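Local coordinates for lipolytic protein G-D-S-L family (Chitinophaga pinensis, PDB 4Q7Q) that is a possible lipase of the GDSL (SGNH hydrolase) family and probably hydrolyses ester bonds, although its substrate is not known, at residues D82-R87 against M130-F135; S113-L118 against A122-I127. One frame throughout, in Å; residues are numbered along the deposited sequence.

Contact 1 of 2, residues D82-R87 against M130-F135; sequences DWWQGR and MQRNDF
The contact joins helix 80-85, which carries the end of the GxND motif of SGNH hydrolases, to the loop that follows strand 123-127. Arg132 of the loop reaches across to Trp83 and Trp84. Its NE lies 3.6 Å from Trp83 CZ3, and its CD lies 3.7 Å from the same carbon. Trp83 thus offers the outer rim of its six-membered ring. CZ3 sits over one face of the guanidinium, offset toward the rim of that group. Seen from the indole, Arg132 CZ lies at the ring edge, in plane. The ring and guanidinium planes are 61° apart, so this is not a flat stack. Trp84 adds its CB, 4.1 Å from Arg132 NH1. The arginine chain starts between the backbone N and the carbonyl carbon (chi1 48°) and bends again at chi3 (-73°), which brings its end beside both tryptophans. Leu157 of helix 157-171 touches both Trp83 and Arg132.

Asp82 is the last residue of the GxND motif, and Thr80 lies two residues before it. Arg132 NH1 bonds to Thr80 OG1, so the loop is tied to the start of the helix as well as to its tryptophans. A leucine in place of Arg132 would probably leave Thr80 OG1 without this partner and Trp83 CZ3 without the guanidinium beside it. The other end of the indole is held by Trp83 NE1, which bonds to the backbone O of Gln155.

The helix closes in a Schellman motif at Gly86, which takes a positive phi. Arg87 then folds back, and its NH1 makes a salt bridge to Asp82 OD2, which also hydrogen-bonds to Ser56 OG.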
loop_
_atom_site.group_PDB
_atom_site.type_symbol
_atom_site.label_atom_id
_atom_site.label_comp_id
_atom_site.label_asym_id
_atom_site.label_seq_id
_atom_site.Cartn_x
_atom_site.Cartn_y
_atom_site.Cartn_z
ATOM N N ASP A 82 1.321 -0.432 9.258
ATOM C CA ASP A 82 2.288 -0.679 10.321
ATOM C C ASP A 82 3.041 0.594 10.667
ATOM O O ASP A 82 3.230 0.911 11.838
ATOM C CB ASP A 82 3.303 -1.741 9.891
ATOM C CG ASP A 82 2.659 -3.056 9.538
ATOM O OD1 ASP A 82 1.974 -3.114 8.499
ATOM O OD2 ASP A 82 2.859 -4.034 10.290
ATOM N N TRP A 83 3.481 1.307 9.638
ATOM C CA TRP A 83 4.155 2.584 9.845
ATOM C C TRP A 83 3.272 3.577 10.595
ATOM O O TRP A 83 3.696 4.176 11.592
ATOM C CB TRP A 83 4.630 3.192 8.518
ATOM C CG TRP A 83 5.094 4.612 8.679
ATOM C CD1 TRP A 83 6.293 5.029 9.184
ATOM C CD2 TRP A 83 4.364 5.803 8.335
ATOM N NE1 TRP A 83 6.352 6.407 9.182
ATOM C CE2 TRP A 83 5.180 6.903 8.668
ATOM C CE3 TRP A 83 3.096 6.042 7.790
ATOM C CZ2 TRP A 83 4.775 8.223 8.470
ATOM C CZ3 TRP A 83 2.693 7.348 7.594
ATOM C CH2 TRP A 83 3.538 8.429 7.933
ATOM N N TRP A 84 2.042 3.762 10.125
ATOM C CA TRP A 84 1.171 4.740 10.754
ATOM C C TRP A 84 0.874 4.368 12.208
ATOM O O TRP A 84 0.738 5.239 13.065
ATOM C CB TRP A 84 -0.131 4.948 9.965
ATOM C CG TRP A 84 -0.992 5.960 10.637
ATOM C CD1 TRP A 84 -2.204 5.751 11.233
ATOM C CD2 TRP A 84 -0.658 7.331 10.871
ATOM N NE1 TRP A 84 -2.661 6.920 11.793
ATOM C CE2 TRP A 84 -1.727 7.905 11.589
ATOM C CE3 TRP A 84 0.435 8.138 10.526
ATOM C CZ2 TRP A 84 -1.735 9.245 11.970
ATOM C CZ3 TRP A 84 0.425 9.473 10.908
ATOM C CH2 TRP A 84 -0.651 10.009 11.621
ATOM N N GLN A 85 0.803 3.075 12.497
ATOM C CA GLN A 85 0.481 2.638 13.851
ATOM C C GLN A 85 1.706 2.597 14.754
ATOM O O GLN A 85 1.584 2.371 15.956
ATOM C CB GLN A 85 -0.255 1.297 13.824
ATOM C CG GLN A 85 -1.644 1.446 13.215
ATOM C CD GLN A 85 -2.458 0.170 13.211
ATOM O OE1 GLN A 85 -2.246 -0.727 14.033
ATOM N NE2 GLN A 85 -3.407 0.086 12.283
ATOM N N GLY A 86 2.884 2.840 14.183
ATOM C CA GLY A 86 4.105 2.890 14.969
ATOM C C GLY A 86 4.663 1.530 15.362
ATOM O O GLY A 86 5.428 1.430 16.332
ATOM N N ARG A 87 4.291 0.479 14.631
ATOM C CA ARG A 87 4.829 -0.860 14.907
ATOM C C ARG A 87 6.317 -0.882 14.633
ATOM O O ARG A 87 6.760 -0.362 13.613
ATOM C CB ARG A 87 4.202 -1.918 13.997
ATOM C CG ARG A 87 2.896 -2.523 14.436
ATOM C CD ARG A 87 2.617 -3.777 13.605
ATOM N NE ARG A 87 3.070 -5.019 14.239
ATOM C CZ ARG A 87 3.615 -6.048 13.588
ATOM N NH1 ARG A 87 3.818 -5.987 12.274
ATOM N NH2 ARG A 87 3.974 -7.145 14.252
HETATM N N MSE A 130 4.077 2.366 -0.919
HETATM C CA MSE A 130 4.211 3.592 -1.680
HETATM C C MSE A 130 4.363 4.755 -0.711
HETATM O O MSE A 130 3.879 4.703 0.417
HETATM C CB MSE A 130 2.965 3.796 -2.542
HETATM C CG MSE A 130 3.093 4.928 -3.549
HETATM SE SE MSE A 130 1.670 4.969 -4.895
HETATM C CE MSE A 130 0.285 5.796 -3.802
ATOM N N GLN A 131 5.029 5.817 -1.146
ATOM C CA GLN A 131 5.000 7.043 -0.363
ATOM C C GLN A 131 3.559 7.527 -0.241
ATOM O O GLN A 131 2.679 7.152 -1.030
ATOM C CB GLN A 131 5.913 8.104 -0.973
ATOM C CG GLN A 131 7.369 7.682 -0.910
ATOM C CD GLN A 131 8.329 8.748 -1.378
ATOM O OE1 GLN A 131 8.299 9.888 -0.903
ATOM N NE2 GLN A 131 9.205 8.379 -2.300
ATOM N N ARG A 132 3.306 8.324 0.780
ATOM C CA ARG A 132 1.960 8.809 1.031
ATOM C C ARG A 132 2.017 10.237 1.518
ATOM O O ARG A 132 2.892 10.602 2.311
ATOM C CB ARG A 132 1.264 7.927 2.074
ATOM C CG ARG A 132 2.088 7.639 3.314
ATOM C CD ARG A 132 1.428 6.616 4.219
ATOM N NE ARG A 132 0.271 7.159 4.928
ATOM C CZ ARG A 132 -0.510 6.446 5.732
ATOM N NH1 ARG A 132 -0.270 5.148 5.916
ATOM N NH2 ARG A 132 -1.530 7.028 6.348
ATOM N N ASN A 133 1.111 11.069 1.023
ATOM C CA ASN A 133 1.016 12.408 1.574
ATOM C C ASN A 133 -0.050 12.440 2.660
ATOM O O ASN A 133 -0.497 11.380 3.104
ATOM C CB ASN A 133 0.798 13.465 0.492
ATOM C CG ASN A 133 1.585 14.720 0.769
ATOM O OD1 ASN A 133 1.605 15.199 1.899
ATOM N ND2 ASN A 133 2.266 15.244 -0.246
ATOM N N ASP A 134 -0.433 13.632 3.111
ATOM C CA ASP A 134 -1.468 13.745 4.134
ATOM C C ASP A 134 -2.713 13.006 3.665
ATOM O O ASP A 134 -3.220 13.255 2.573
ATOM C CB ASP A 134 -1.833 15.212 4.375
ATOM C CG ASP A 134 -0.768 15.977 5.136
ATOM O OD1 ASP A 134 0.313 15.428 5.431
ATOM O OD2 ASP A 134 -1.031 17.152 5.441
ATOM N N PHE A 135 -3.197 12.097 4.501
ATOM C CA PHE A 135 -4.371 11.301 4.192
ATOM C C PHE A 135 -5.589 11.856 4.907
ATOM O O PHE A 135 -5.514 12.174 6.091
ATOM C CB PHE A 135 -4.126 9.863 4.646
ATOM C CG PHE A 135 -5.378 9.038 4.789
ATOM C CD1 PHE A 135 -6.127 8.703 3.678
ATOM C CD2 PHE A 135 -5.794 8.585 6.034
ATOM C CE1 PHE A 135 -7.276 7.932 3.802
ATOM C CE2 PHE A 135 -6.934 7.809 6.164
ATOM C CZ PHE A 135 -7.681 7.486 5.046
#

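Contact 2 of 2, residues S113-L118 against A122-I127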
loop_
_atom_site.group_PDB
_atom_site.type_symbol
_atom_site.label_atom_id
_atom_site.label_comp_id
_atom_site.label_asym_id
_atom_site.label_seq_id
_atom_site.Cartn_x
_atom_site.Cartn_y
_atom_site.Cartn_z
ATOM N N SER A 113 6.169 -17.869 5.584
ATOM C CA SER A 113 6.111 -19.266 6.017
ATOM C C SER A 113 4.765 -19.905 5.690
ATOM O O SER A 113 4.715 -21.053 5.248
ATOM C CB SER A 113 6.415 -19.397 7.507
ATOM O OG SER A 113 7.755 -19.026 7.772
ATOM N N LYS A 114 3.675 -19.159 5.890
ATOM C CA LYS A 114 2.343 -19.674 5.564
ATOM C C LYS A 114 2.215 -19.955 4.075
ATOM O O LYS A 114 1.673 -20.984 3.669
ATOM C CB LYS A 114 1.248 -18.698 5.985
ATOM C CG LYS A 114 -0.159 -19.170 5.635
ATOM C CD LYS A 114 -0.562 -20.376 6.472
ATOM C CE LYS A 114 -2.045 -20.682 6.325
ATOM N NZ LYS A 114 -2.430 -21.906 7.098
ATOM N N ILE A 115 2.702 -19.029 3.261
ATOM C CA ILE A 115 2.651 -19.195 1.813
ATOM C C ILE A 115 3.347 -20.488 1.392
ATOM O O ILE A 115 2.813 -21.272 0.601
ATOM C CB ILE A 115 3.294 -18.003 1.100
ATOM C CG1 ILE A 115 2.405 -16.773 1.269
ATOM C CG2 ILE A 115 3.518 -18.329 -0.370
ATOM C CD1 ILE A 115 3.025 -15.484 0.767
ATOM N N ARG A 116 4.529 -20.720 1.952
ATOM C CA ARG A 116 5.307 -21.905 1.620
ATOM C C ARG A 116 4.635 -23.186 2.119
ATOM O O ARG A 116 4.763 -24.242 1.503
ATOM C CB ARG A 116 6.740 -21.761 2.135
ATOM C CG ARG A 116 7.535 -20.739 1.326
ATOM C CD ARG A 116 8.888 -20.432 1.928
ATOM N NE ARG A 116 9.711 -19.623 1.030
ATOM C CZ ARG A 116 10.757 -18.902 1.424
ATOM N NH1 ARG A 116 11.094 -18.866 2.708
ATOM N NH2 ARG A 116 11.455 -18.196 0.540
ATOM N N GLN A 117 3.900 -23.085 3.223
ATOM C CA GLN A 117 3.091 -24.204 3.699
ATOM C C GLN A 117 1.958 -24.502 2.715
ATOM O O GLN A 117 1.685 -25.663 2.400
ATOM C CB GLN A 117 2.510 -23.898 5.079
ATOM C CG GLN A 117 1.461 -24.895 5.549
ATOM C CD GLN A 117 0.449 -24.268 6.496
ATOM O OE1 GLN A 117 -0.561 -23.705 6.066
ATOM N NE2 GLN A 117 0.720 -24.359 7.793
ATOM N N LEU A 118 1.302 -23.446 2.234
ATOM C CA LEU A 118 0.199 -23.584 1.287
ATOM C C LEU A 118 0.666 -24.155 -0.042
ATOM O O LEU A 118 0.017 -25.030 -0.615
ATOM C CB LEU A 118 -0.486 -22.234 1.054
ATOM C CG LEU A 118 -1.331 -21.689 2.205
ATOM C CD1 LEU A 118 -1.647 -20.213 1.988
ATOM C CD2 LEU A 118 -2.607 -22.512 2.352
ATOM N N ALA A 122 5.024 -22.224 -5.065
ATOM C CA ALA A 122 4.483 -20.949 -5.526
ATOM C C ALA A 122 5.544 -19.857 -5.616
ATOM O O ALA A 122 6.471 -19.803 -4.804
ATOM C CB ALA A 122 3.348 -20.495 -4.616
ATOM N N LYS A 123 5.401 -18.990 -6.615
ATOM C CA LYS A 123 6.222 -17.788 -6.697
ATOM C C LYS A 123 5.747 -16.756 -5.685
ATOM O O LYS A 123 4.556 -16.666 -5.382
ATOM C CB LYS A 123 6.172 -17.189 -8.103
ATOM C CG LYS A 123 6.707 -18.100 -9.194
ATOM C CD LYS A 123 8.032 -18.730 -8.797
ATOM N N ILE A 124 6.691 -15.986 -5.155
ATOM C CA ILE A 124 6.376 -14.925 -4.207
ATOM C C ILE A 124 6.956 -13.599 -4.686
ATOM O O ILE A 124 8.094 -13.538 -5.152
ATOM C CB ILE A 124 6.904 -15.239 -2.783
ATOM C CG1 ILE A 124 6.399 -16.603 -2.302
ATOM C CG2 ILE A 124 6.484 -14.148 -1.806
ATOM C CD1 ILE A 124 6.906 -16.996 -0.929
ATOM N N VAL A 125 6.157 -12.543 -4.594
ATOM C CA VAL A 125 6.628 -11.197 -4.883
ATOM C C VAL A 125 6.244 -10.288 -3.720
ATOM O O VAL A 125 5.114 -10.335 -3.243
ATOM C CB VAL A 125 5.990 -10.665 -6.189
ATOM C CG1 VAL A 125 6.342 -9.204 -6.416
ATOM C CG2 VAL A 125 6.422 -11.506 -7.375
ATOM N N LEU A 126 7.192 -9.481 -3.247
ATOM C CA LEU A 126 6.898 -8.484 -2.224
ATOM C C LEU A 126 6.810 -7.107 -2.869
ATOM O O LEU A 126 7.497 -6.827 -3.850
ATOM C CB LEU A 126 7.974 -8.482 -1.137
ATOM C CG LEU A 126 8.360 -9.840 -0.545
ATOM C CD1 LEU A 126 9.425 -9.657 0.522
ATOM C CD2 LEU A 126 7.143 -10.581 0.005
ATOM N N ILE A 127 5.956 -6.255 -2.316
ATOM C CA ILE A 127 5.784 -4.899 -2.822
ATOM C C ILE A 127 6.013 -3.908 -1.690
ATOM O O ILE A 127 5.352 -3.994 -0.659
ATOM C CB ILE A 127 4.367 -4.702 -3.385
ATOM C CG1 ILE A 127 4.049 -5.796 -4.411
ATOM C CG2 ILE A 127 4.199 -3.305 -3.965
ATOM C CD1 ILE A 127 2.705 -5.633 -5.065
#
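This is an apolar helix-on-sheet contact in the alpha/beta core, where Ile115 of helix 104-118 meets Ile124 of strand 123-127. The helix belongs to the beta-alpha-beta crossover between the neighbouring parallel strands 73-77 and 123-127. A short turn takes the chain from the end of the helix into the second strand. The two isoleucines reach toward each other tip to tip. Ile115 CG2 lies 3.7 Å from Ile124 CD1 and 3.9 Å from Ile124 CG1. The methyl CG2 of Ile115 stands opposite the backbone N, while Ile124 sends its CG1 branch out in extended form (chi2 178°), so that CD1 leads. Ile115 also touches Tyr74 of strand 73-77, so one helix side chain bridges both strands of the crossover.

Arg116 passes at the margin of this pair. Its guanidinium is engaged elsewhere, with NH2 in a salt bridge to Glu171 OE1 of helix 157-171. Arg116 NE is 4.3 Å from Ile124 CD1, a loose approach in which the methyl lies oblique to the guanidinium.

Strand 123-127 links the two contacts: contact 2 packs a helix against it, and the chain leaving it forms the loop of contact 1. Their centres are about 24 Å apart, and the contacts do not otherwise touch. Contact 1 is the more central, with its centre about 9 Å from that of the chain, against about 18 Å for contact 2. Contact 1 is also the one whose Arg132 side chain lies near, without touching, Ser14, Asp235 and His238, which probably form the catalytic triad, as in other SGNH hydrolases. The side chain of Arg132 is about 6 Å from a bound tetraethylene glycol, probably from the crystallisation liquor.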